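Local coordinates for protein probable hydrogenase maturation factor HypB (Methanocaldococcus jannaschii, PDB 2HF9) that binds GTP and probably hydrolyses it slowly, an activity needed for nickel insertion during maturation of [NiFe] hydrogenases, and also binds zinc, at residues C100-H105 with I124-N129; A69-D74 with V92-G97; G128-P133 with G161-A166. All coordinates share one frame; numbering follows the deposited sequence.

Contact 1 (C100-H105 with I124-N129); sequences CHLDAH and IENVGN. With ZN (zinc ion), chain D; MG (magnesium ion), chain C; GSP (5'-guanosine-diphosphate-monothiophosphate), chain E.
Ile124, in strand 121-125 of the parallel sheet of this SIMIBI-class P-loop GTPase, meets Leu102 through methyl groups, its CG2 lying 3.6 Å from Leu102 CD1. Glu125 points away from 100-105, and its extended chain carries OE2 to the magnesium ion at 2.1 Å; Thr52 and Asp80 bind the same metal. Asn126 supplies the polar link. Its OD1 accepts a hydrogen bond from Leu102 N at 3.0 Å, nearly straight (168° at the hydrogen), the donor tilted 20° from the carbonyl plane, and another from Val127 N in that plane, on a lone pair. Asp42 holds ND2, and a water joins ND2 to Leu102 O, so the amide is fixed in rotation from both ends. Val127 then lays CG2 just 3.1 Å from Cys100 O, a buried oxygen that has no polar partner in the model. Cys100, His101 and Cys132 are a known zinc site and probably the nickel site, the two cysteines here joined as a disulfide; further along, His105 NE2 binds zinc together with His109. Asn129, its OD1 held by Ile131 N and CG anti to the backbone N (chi1 -164°), closes the run with ND2 3.4 Å from Cys100 CB.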
# COMPACT_ATOMS: atom_id res chain seq x y z
N CYS A 100 -7.76 -4.56 -6.77
CA CYS A 100 -6.58 -4.44 -5.91
C CYS A 100 -5.49 -5.46 -6.27
O CYS A 100 -4.60 -5.74 -5.46
CB CYS A 100 -6.98 -4.58 -4.44
SG CYS A 100 -7.89 -6.07 -4.05
N HIS A 101 -5.57 -5.99 -7.49
CA HIS A 101 -4.62 -6.98 -8.00
C HIS A 101 -4.82 -7.15 -9.50
O HIS A 101 -5.91 -6.91 -10.02
CB HIS A 101 -4.83 -8.33 -7.30
CG HIS A 101 -6.16 -8.96 -7.59
ND1 HIS A 101 -7.28 -8.73 -6.82
CD2 HIS A 101 -6.56 -9.80 -8.58
CE1 HIS A 101 -8.30 -9.41 -7.31
NE2 HIS A 101 -7.89 -10.06 -8.38
N LEU A 102 -3.76 -7.56 -10.20
CA LEU A 102 -3.90 -8.10 -11.54
C LEU A 102 -4.32 -9.56 -11.41
O LEU A 102 -4.14 -10.16 -10.36
CB LEU A 102 -2.57 -8.01 -12.31
CG LEU A 102 -2.05 -6.64 -12.75
CD1 LEU A 102 -0.65 -6.79 -13.30
CD2 LEU A 102 -2.95 -6.01 -13.79
N ASP A 103 -4.88 -10.13 -12.48
CA ASP A 103 -5.18 -11.56 -12.51
C ASP A 103 -4.67 -12.21 -13.80
O ASP A 103 -4.26 -11.50 -14.72
CB ASP A 103 -6.68 -11.84 -12.25
CG ASP A 103 -7.59 -11.33 -13.37
OD1 ASP A 103 -7.11 -11.02 -14.47
OD2 ASP A 103 -8.82 -11.27 -13.14
N ALA A 104 -4.68 -13.54 -13.87
CA ALA A 104 -4.17 -14.25 -15.04
C ALA A 104 -4.97 -13.94 -16.32
O ALA A 104 -4.40 -13.93 -17.42
CB ALA A 104 -4.16 -15.75 -14.79
N HIS A 105 -6.26 -13.69 -16.16
CA HIS A 105 -7.14 -13.38 -17.28
C HIS A 105 -6.70 -12.12 -18.01
O HIS A 105 -6.49 -12.14 -19.23
CB HIS A 105 -8.60 -13.26 -16.79
CG HIS A 105 -9.57 -12.91 -17.88
ND1 HIS A 105 -10.45 -11.85 -17.78
CD2 HIS A 105 -9.78 -13.47 -19.09
CE1 HIS A 105 -11.17 -11.78 -18.89
NE2 HIS A 105 -10.78 -12.75 -19.70
N ILE A 124 6.23 -7.87 -15.11
CA ILE A 124 4.88 -7.40 -14.84
C ILE A 124 4.85 -6.61 -13.54
O ILE A 124 5.16 -7.16 -12.48
CB ILE A 124 3.86 -8.57 -14.74
CG1 ILE A 124 3.97 -9.49 -15.96
CG2 ILE A 124 2.44 -8.02 -14.56
CD1 ILE A 124 3.00 -10.67 -15.91
N GLU A 125 4.50 -5.33 -13.61
CA GLU A 125 4.30 -4.56 -12.39
C GLU A 125 2.86 -4.66 -11.94
O GLU A 125 1.95 -4.10 -12.56
CB GLU A 125 4.72 -3.10 -12.53
CG GLU A 125 4.64 -2.35 -11.20
CD GLU A 125 5.30 -1.00 -11.23
OE1 GLU A 125 6.15 -0.77 -12.10
OE2 GLU A 125 4.95 -0.15 -10.38
N ASN A 126 2.66 -5.39 -10.84
CA ASN A 126 1.35 -5.57 -10.25
C ASN A 126 0.89 -4.28 -9.58
O ASN A 126 1.67 -3.34 -9.44
CB ASN A 126 1.41 -6.71 -9.22
CG ASN A 126 0.15 -7.54 -9.19
OD1 ASN A 126 -0.97 -7.02 -9.21
ND2 ASN A 126 0.32 -8.85 -9.12
N VAL A 127 -0.36 -4.23 -9.15
CA VAL A 127 -0.85 -3.05 -8.43
C VAL A 127 -0.21 -3.02 -7.04
O VAL A 127 0.10 -4.06 -6.46
CB VAL A 127 -2.39 -2.99 -8.36
CG1 VAL A 127 -3.03 -3.43 -9.68
CG2 VAL A 127 -2.91 -3.84 -7.23
N GLY A 128 0.03 -1.81 -6.52
CA GLY A 128 0.65 -1.64 -5.19
C GLY A 128 -0.31 -1.97 -4.06
O GLY A 128 -1.20 -1.18 -3.74
N ASN A 129 -0.12 -3.15 -3.47
CA ASN A 129 -1.02 -3.71 -2.47
C ASN A 129 -0.35 -4.97 -1.91
O ASN A 129 0.12 -5.81 -2.69
CB ASN A 129 -2.37 -4.08 -3.11
CG ASN A 129 -3.49 -4.32 -2.09
OD1 ASN A 129 -3.39 -5.19 -1.23
ND2 ASN A 129 -4.56 -3.55 -2.21
ZN ZN D . -11.02 -13.14 -21.50
MG MG C . 5.37 1.94 -10.14
PG GSP E . 3.79 2.63 -7.44
O3B GSP E . 5.26 2.88 -6.82
S1G GSP E . 2.87 1.65 -6.36
O2G GSP E . 3.15 4.02 -7.58
O3G GSP E . 3.93 1.97 -8.82
PB GSP E . 6.56 1.98 -7.16
O1B GSP E . 6.61 0.85 -6.21
O2B GSP E . 6.63 1.56 -8.57
PA GSP E . 8.65 3.96 -7.61
O1A GSP E . 9.60 3.22 -8.47
O2A GSP E . 7.81 4.90 -8.40
O3A GSP E . 7.75 2.97 -6.71
O5' GSP E . 9.48 4.70 -6.47
C5' GSP E . 8.83 5.46 -5.46
C4' GSP E . 9.76 6.57 -4.97
O4' GSP E . 10.82 6.02 -4.21
C3' GSP E . 10.41 7.36 -6.09
O3' GSP E . 10.43 8.70 -5.66
C2' GSP E . 11.82 6.81 -6.18
O2' GSP E . 12.74 7.78 -6.60
C1' GSP E . 12.08 6.42 -4.74
N9 GSP E . 12.99 5.28 -4.52
C8 GSP E . 12.89 4.00 -5.00
N7 GSP E . 13.92 3.28 -4.49
C5 GSP E . 14.66 4.08 -3.70
C6 GSP E . 15.81 3.87 -2.94
O6 GSP E . 16.34 2.76 -2.92
N1 GSP E . 16.35 4.91 -2.20
C2 GSP E . 15.75 6.16 -2.22
N2 GSP E . 16.27 7.16 -1.51
N3 GSP E . 14.61 6.37 -2.97
C4 GSP E . 14.08 5.34 -3.69
O HOH W 1 -2.01 -10.66 -8.42
O HOH W 2 5.78 3.93 -9.95

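Contact 2 (A69-D74 with V92-G97); sequences ACIAGD and VPLNTG
Cys70 O and Val92 N open a regular parallel ladder of backbone bonds, worked in alternation from the two strands. Val92 N donates to Cys70 O at 2.9 Å and Leu94 N to Ala72 O at 2.8 Å, while Ala72 N and Asp74 N return bonds to Val92 O and Leu94 O. Thr96 N adds a fifth, to Asp74 O at 2.9 Å, after strand 90-95 has ended. Weaker CA-H...O contacts fill the gaps between these bonds, the closest being Gly73 CA to Leu94 O at 3.2 Å. The short strand axes lie 4.6 Å apart and run 16° from parallel. The pair belongs to a beta-alpha-beta crossover in which helix 78-85 links 68-74 to 90-95, the outermost strand of the sheet within this chain. That helix covers the face bearing Ala72 and Pro93, and helix 104-111 packs on the face of Ile71 and Val92. Apolar contact across the strands is centred on Ile71, whose CG2 meets Leu94 CD1 at 3.6 Å; chi1 of Ile71 (-69°) sets CG2 anti to the backbone N, on the side of 90-95. Beyond the strand, Thr96 lays CG2 over the backbone of 69-74, 3.7 Å from Asp74 N and close to Gly73 CA, and touches Leu102 and Val127 as well. A serine in its place would lack this methyl and would probably leave a gap between Gly73 and Leu102. On the face of Ala72, the Asp74 side chain comes within about 5 Å of the bound nucleotide at their nearest atoms and packs on Lys158 of the second subunit.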
# COMPACT_ATOMS: atom_id res chain seq x y z
N ALA A 69 10.02 -7.14 -22.40
CA ALA A 69 8.70 -6.54 -22.45
C ALA A 69 8.20 -6.32 -21.03
O ALA A 69 8.63 -7.01 -20.11
CB ALA A 69 7.73 -7.45 -23.21
N CYS A 70 7.30 -5.36 -20.88
CA CYS A 70 6.64 -5.10 -19.60
C CYS A 70 5.13 -5.04 -19.71
O CYS A 70 4.57 -4.68 -20.75
CB CYS A 70 7.14 -3.80 -18.99
SG CYS A 70 8.90 -3.74 -18.69
N ILE A 71 4.47 -5.42 -18.62
CA ILE A 71 3.06 -5.16 -18.40
C ILE A 71 2.98 -4.29 -17.15
O ILE A 71 3.46 -4.69 -16.08
CB ILE A 71 2.24 -6.47 -18.22
CG1 ILE A 71 2.18 -7.25 -19.54
CG2 ILE A 71 0.83 -6.17 -17.71
CD1 ILE A 71 1.79 -8.72 -19.39
N ALA A 72 2.42 -3.10 -17.29
CA ALA A 72 2.30 -2.16 -16.18
C ALA A 72 0.84 -1.97 -15.82
O ALA A 72 0.08 -1.35 -16.58
CB ALA A 72 2.95 -0.83 -16.53
N GLY A 73 0.44 -2.51 -14.68
CA GLY A 73 -0.92 -2.38 -14.20
C GLY A 73 -1.04 -1.42 -13.03
O GLY A 73 -0.31 -1.53 -12.04
N ASP A 74 -1.95 -0.46 -13.15
CA ASP A 74 -2.31 0.45 -12.05
C ASP A 74 -3.60 1.17 -12.42
O ASP A 74 -4.07 1.05 -13.55
CB ASP A 74 -1.18 1.45 -11.77
CG ASP A 74 -1.27 2.07 -10.38
OD1 ASP A 74 -2.07 1.60 -9.54
OD2 ASP A 74 -0.55 3.05 -10.13
N VAL A 92 2.81 -3.06 -22.33
CA VAL A 92 1.36 -3.12 -22.38
C VAL A 92 0.82 -2.53 -21.08
O VAL A 92 1.05 -3.10 -20.00
CB VAL A 92 0.83 -4.55 -22.59
CG1 VAL A 92 -0.70 -4.57 -22.58
CG2 VAL A 92 1.35 -5.13 -23.90
N PRO A 93 0.13 -1.38 -21.16
CA PRO A 93 -0.46 -0.82 -19.96
C PRO A 93 -1.80 -1.47 -19.65
O PRO A 93 -2.55 -1.83 -20.57
CB PRO A 93 -0.64 0.66 -20.32
CG PRO A 93 -0.81 0.67 -21.80
CD PRO A 93 -0.13 -0.55 -22.36
N LEU A 94 -2.10 -1.62 -18.36
CA LEU A 94 -3.39 -2.13 -17.92
C LEU A 94 -3.98 -1.21 -16.86
O LEU A 94 -3.48 -1.14 -15.73
CB LEU A 94 -3.28 -3.57 -17.39
CG LEU A 94 -3.00 -4.71 -18.38
CD1 LEU A 94 -2.81 -6.03 -17.64
CD2 LEU A 94 -4.12 -4.85 -19.42
N ASN A 95 -5.03 -0.48 -17.24
CA ASN A 95 -5.76 0.34 -16.29
C ASN A 95 -6.66 -0.59 -15.47
O ASN A 95 -7.59 -1.20 -15.99
CB ASN A 95 -6.58 1.42 -17.00
CG ASN A 95 -5.70 2.45 -17.70
OD1 ASN A 95 -4.79 3.02 -17.10
ND2 ASN A 95 -5.99 2.71 -18.97
N THR A 96 -6.34 -0.70 -14.18
CA THR A 96 -6.88 -1.77 -13.35
C THR A 96 -8.13 -1.39 -12.57
O THR A 96 -8.66 -2.21 -11.81
CB THR A 96 -5.80 -2.31 -12.37
OG1 THR A 96 -5.27 -1.22 -11.61
CG2 THR A 96 -4.67 -2.99 -13.14
N GLY A 97 -8.61 -0.17 -12.75
CA GLY A 97 -9.82 0.31 -12.08
C GLY A 97 -9.75 0.18 -10.57
O GLY A 97 -8.76 0.58 -9.96

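Contact 3 (G128-P133 with G161-A166); sequences GNLICP and GIMKTA
Asn129 OD1 is gripped by two backbone amides of the loop that Ile162 packs against: Ile131 N at 2.8 Å closes an Asx turn, and Cys132 N at 3.3 Å the wider Asx motif. The first donor lies in the carbonyl plane and the second stands 55° above it, so the oxygen ties the chain into a tight curl just ahead of Cys132, a zinc ligand that is here disulfide-bonded to Cys100. The loop follows strand 121-125 of the G domain, and the short helix 160-163 packs beside it, with Ile147 of strand 142-148 touching both Leu130 and Met163. Ile162 carries most of the contact. With CG1 anti to the backbone N (chi1 -163°), its side chain runs out over Leu130 and ends with CD1 4.4 Å from Pro133 CB, while CG2 lies 3.4 Å from Leu130 O and 3.9 Å from Leu130 CD2; the two side chains cross at about a right angle. Met163 brings CE toward the same leucine methyl more loosely. Water supplies the polar part: one molecule donates to Leu130 O at 2.7 Å and accepts from Ile162 N at 2.8 Å. Arg143 joins the segments a second way, its NH2 bonding to Pro133 O and Thr165 OG1. In the type I turn from Met163 to Ala166, Ile162 O accepts from Thr165 N and, in its carbonyl plane on a lone pair, from Thr165 OG1 at 2.7 Å.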
# COMPACT_ATOMS: atom_id res chain seq x y z
N GLY A 128 0.03 -1.81 -6.52
CA GLY A 128 0.65 -1.64 -5.19
C GLY A 128 -0.31 -1.97 -4.06
O GLY A 128 -1.20 -1.18 -3.74
N ASN A 129 -0.12 -3.15 -3.47
CA ASN A 129 -1.02 -3.71 -2.47
C ASN A 129 -0.35 -4.97 -1.91
O ASN A 129 0.12 -5.81 -2.69
CB ASN A 129 -2.37 -4.08 -3.11
CG ASN A 129 -3.49 -4.32 -2.09
OD1 ASN A 129 -3.39 -5.19 -1.23
ND2 ASN A 129 -4.56 -3.55 -2.21
N LEU A 130 -0.31 -5.09 -0.59
CA LEU A 130 0.30 -6.26 0.05
C LEU A 130 -0.70 -7.34 0.48
O LEU A 130 -0.32 -8.31 1.13
CB LEU A 130 1.15 -5.83 1.26
CG LEU A 130 2.51 -5.16 1.02
CD1 LEU A 130 3.14 -4.79 2.35
CD2 LEU A 130 3.46 -6.04 0.20
N ILE A 131 -1.96 -7.17 0.11
CA ILE A 131 -3.02 -8.11 0.49
C ILE A 131 -3.51 -8.97 -0.68
O ILE A 131 -3.22 -10.17 -0.72
CB ILE A 131 -4.20 -7.39 1.22
CG1 ILE A 131 -3.79 -6.96 2.63
CG2 ILE A 131 -5.41 -8.30 1.34
CD1 ILE A 131 -3.25 -5.56 2.71
N CYS A 132 -4.23 -8.35 -1.62
CA CYS A 132 -4.93 -9.08 -2.70
C CYS A 132 -4.07 -9.89 -3.67
O CYS A 132 -4.44 -11.01 -4.01
CB CYS A 132 -5.81 -8.13 -3.52
SG CYS A 132 -6.80 -6.96 -2.59
N PRO A 133 -2.93 -9.32 -4.14
CA PRO A 133 -2.12 -10.05 -5.12
C PRO A 133 -1.58 -11.40 -4.64
O PRO A 133 -1.18 -12.22 -5.46
CB PRO A 133 -0.97 -9.08 -5.41
CG PRO A 133 -1.49 -7.74 -5.05
CD PRO A 133 -2.35 -7.99 -3.85
N GLY A 161 1.30 -13.40 4.73
CA GLY A 161 0.60 -14.05 3.61
C GLY A 161 1.24 -13.84 2.25
O GLY A 161 1.57 -14.82 1.56
N ILE A 162 1.43 -12.58 1.87
CA ILE A 162 2.05 -12.27 0.58
C ILE A 162 3.54 -12.66 0.56
O ILE A 162 4.05 -13.11 -0.47
CB ILE A 162 1.85 -10.79 0.14
CG1 ILE A 162 2.14 -10.62 -1.37
CG2 ILE A 162 2.69 -9.83 1.00
CD1 ILE A 162 1.73 -9.27 -1.95
N MET A 163 4.20 -12.50 1.71
CA MET A 163 5.62 -12.83 1.85
C MET A 163 5.89 -14.29 1.54
O MET A 163 6.90 -14.63 0.93
CB MET A 163 6.15 -12.48 3.24
CG MET A 163 6.13 -10.99 3.56
SD MET A 163 7.04 -9.97 2.39
CE MET A 163 6.29 -8.39 2.75
N LYS A 164 4.97 -15.16 1.96
CA LYS A 164 5.08 -16.60 1.70
C LYS A 164 4.93 -16.97 0.22
O LYS A 164 5.29 -18.07 -0.18
CB LYS A 164 4.06 -17.37 2.53
CG LYS A 164 4.31 -17.32 4.03
CD LYS A 164 3.33 -18.23 4.76
CE LYS A 164 3.32 -17.94 6.25
NZ LYS A 164 2.36 -16.84 6.58
N THR A 165 4.39 -16.04 -0.58
CA THR A 165 4.20 -16.29 -2.01
C THR A 165 5.39 -15.81 -2.84
O THR A 165 5.46 -16.05 -4.04
CB THR A 165 2.87 -15.67 -2.55
OG1 THR A 165 3.01 -14.24 -2.66
CG2 THR A 165 1.70 -16.00 -1.62
N ALA A 166 6.34 -15.14 -2.18
CA ALA A 166 7.49 -14.56 -2.86
C ALA A 166 8.62 -15.56 -3.08
O ALA A 166 8.91 -16.39 -2.21
CB ALA A 166 8.00 -13.35 -2.09
O HOH W 3 -0.40 -10.55 2.56

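Overall arrangement
Contacts 1 and 2, with centres 8 Å apart, are continuous through the sheet: Glu125 N reaches Ile71 O at 2.8 Å and Gly73 N reaches Glu125 O at 3.0 Å, while Leu102 CD2 packs on Thr96 CG2 at 3.5 Å. Contact 3 continues from contact 1 along the chain, sharing Gly128 and Asn129, and the Cys100-Cys132 disulfide (SG to SG 2.0 Å) joins the two; both also touch the second subunit. Contacts 2 and 3 lie on separate sides of contact 1, their centres about 18 Å apart. One short path, Glu125 to Cys132, thus leads from the magnesium and nucleotide to the cysteine metal site, consistent with coupling between them.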